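Thymidylate synthase 1 (Bacillus subtilis, PDB 1BKP) catalyses the reductive methylation of dUMP to dTMP with methylenetetrahydrofolate as methyl donor and reductant, supplying a precursor for DNA synthesis. Local coordinates at residues A[228-231]-A[232-235]. Sequence-based numbering, arbitrary orientation.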
loop_
_atom_site.group_PDB
_atom_site.type_symbol
_atom_site.label_atom_id
_atom_site.label_comp_id
_atom_site.label_asym_id
_atom_site.label_seq_id
_atom_site.Cartn_x
_atom_site.Cartn_y
_atom_site.Cartn_z
ATOM N N ASP A 228 -17.820 -22.892 -8.083
ATOM C CA ASP A 228 -18.913 -23.646 -7.505
ATOM C C ASP A 228 -18.867 -23.769 -6.004
ATOM O O ASP A 228 -19.899 -23.597 -5.358
ATOM C CB ASP A 228 -19.116 -25.047 -8.120
ATOM C CG ASP A 228 -20.242 -25.847 -7.351
ATOM O OD1 ASP A 228 -21.426 -25.373 -7.312
ATOM O OD2 ASP A 228 -19.932 -26.903 -6.714
ATOM N N ASN A 229 -17.697 -24.087 -5.433
ATOM C CA ASN A 229 -17.570 -24.236 -3.970
ATOM C C ASN A 229 -17.820 -22.877 -3.300
ATOM O O ASN A 229 -18.445 -22.827 -2.247
ATOM C CB ASN A 229 -16.161 -24.640 -3.541
ATOM C CG ASN A 229 -15.914 -26.137 -3.622
ATOM O OD1 ASN A 229 -16.820 -26.931 -3.810
ATOM N ND2 ASN A 229 -14.647 -26.507 -3.588
ATOM N N LEU A 230 -17.408 -21.765 -3.949
ATOM C CA LEU A 230 -17.569 -20.463 -3.290
ATOM C C LEU A 230 -19.055 -20.117 -3.235
ATOM O O LEU A 230 -19.540 -19.463 -2.294
ATOM C CB LEU A 230 -16.762 -19.360 -4.043
ATOM C CG LEU A 230 -15.267 -19.469 -3.946
ATOM C CD1 LEU A 230 -14.577 -18.436 -4.911
ATOM C CD2 LEU A 230 -14.912 -19.223 -2.467
ATOM N N LYS A 231 -19.766 -20.531 -4.280
ATOM C CA LYS A 231 -21.219 -20.309 -4.364
ATOM C C LYS A 231 -21.842 -21.083 -3.218
ATOM O O LYS A 231 -22.793 -20.612 -2.624
ATOM C CB LYS A 231 -21.788 -20.804 -5.710
ATOM C CG LYS A 231 -21.611 -19.769 -6.859
ATOM C CD LYS A 231 -22.306 -20.364 -8.087
ATOM C CE LYS A 231 -21.944 -19.668 -9.379
ATOM N NZ LYS A 231 -22.804 -18.491 -9.587
ATOM N N ILE A 232 -21.369 -22.312 -2.965
ATOM C CA ILE A 232 -21.852 -23.076 -1.804
ATOM C C ILE A 232 -21.575 -22.324 -0.520
ATOM O O ILE A 232 -22.496 -22.105 0.289
ATOM C CB ILE A 232 -21.147 -24.468 -1.693
ATOM C CG1 ILE A 232 -21.680 -25.396 -2.773
ATOM C CG2 ILE A 232 -21.333 -25.132 -0.230
ATOM C CD1 ILE A 232 -20.780 -26.666 -2.807
ATOM N N GLN A 233 -20.321 -21.906 -0.300
ATOM C CA GLN A 233 -19.988 -21.167 0.910
ATOM C C GLN A 233 -20.876 -19.994 1.174
ATOM O O GLN A 233 -21.151 -19.663 2.280
ATOM C CB GLN A 233 -18.585 -20.578 0.833
ATOM C CG GLN A 233 -17.644 -21.407 1.488
ATOM C CD GLN A 233 -16.273 -20.852 1.457
ATOM O OE1 GLN A 233 -15.526 -21.113 0.487
ATOM N NE2 GLN A 233 -15.888 -20.109 2.550
ATOM N N MET A 234 -21.223 -19.273 0.131
ATOM C CA MET A 234 -22.030 -18.119 0.282
ATOM C C MET A 234 -23.419 -18.371 0.780
ATOM O O MET A 234 -24.008 -17.463 1.310
ATOM C CB MET A 234 -22.048 -17.305 -0.999
ATOM C CG MET A 234 -20.750 -16.463 -1.090
ATOM S SD MET A 234 -20.710 -15.438 -2.495
ATOM C CE MET A 234 -21.087 -16.547 -3.912
ATOM N N GLU A 235 -23.982 -19.539 0.499
ATOM C CA GLU A 235 -25.334 -19.860 0.938
ATOM C C GLU A 235 -25.341 -20.540 2.281
ATOM O O GLU A 235 -26.388 -20.862 2.790
ATOM C CB GLU A 235 -26.034 -20.851 -0.029
ATOM C CG GLU A 235 -26.288 -20.407 -1.474
ATOM C CD GLU A 235 -26.692 -21.616 -2.436
ATOM O OE1 GLU A 235 -27.137 -22.726 -1.986
ATOM O OE2 GLU A 235 -26.567 -21.440 -3.676
#
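Ile232 sends its CD1 methyl back down the helix to the polar tips of two residues of the preceding turn, 4.0 Å from OD2 of Asp228 and 4.1 Å from OD1 of Asn229. With CG1 anti to its own carbonyl carbon (chi1 -73°), the longer branch runs backward over the carbonyl of Asp228, where CG1 rests 3.6 Å from Asp228 O. Asp228 meets this branch at a slant, whereas Asn229 runs alongside it. A serine in place of Ile232 would probably lose the methyl contacts with Asp228 and Asn229 and leave the carbonyl of Asp228 less covered. One residue on, Gln233 and Leu230 lie side by side, the amide OE1 of Gln233 3.6 Å from the CD2 methyl of Leu230. The thioether of Met234 folds back in the same sense: bent at chi3 (-51°), it brings CE within 3.8 Å of Lys231 CA, while CG lies against Leu230 O. These i to i+3 and i to i+4 contacts belong to helix 227-235, which directly follows strand 209-223 of the central sheet. Its turns are tied by alpha-helical backbone hydrogen bonds from Ile232 N to Asp228 O, from Met234 N to Leu230 O and, the straightest at 168°, from Gln233 N to Asn229 O at 2.9 Å. Farther out, Leu230 and Met234 pack on helix 3-17, the former against Tyr7 and the latter against Asn8, Ile11 and Ile15. Leu230 also lies about 4 Å, side chain to side chain, from Val222, a residue predicted to help bind dUMP in the site shared with the partner subunit. Two amides tie the helix to loops: Asn229 ND2 is hydrogen-bonded to Leu273 O, and Gln233 NE2 to Thr59 OG1, with Leu57 and Leu272 touching the glutamine side chain.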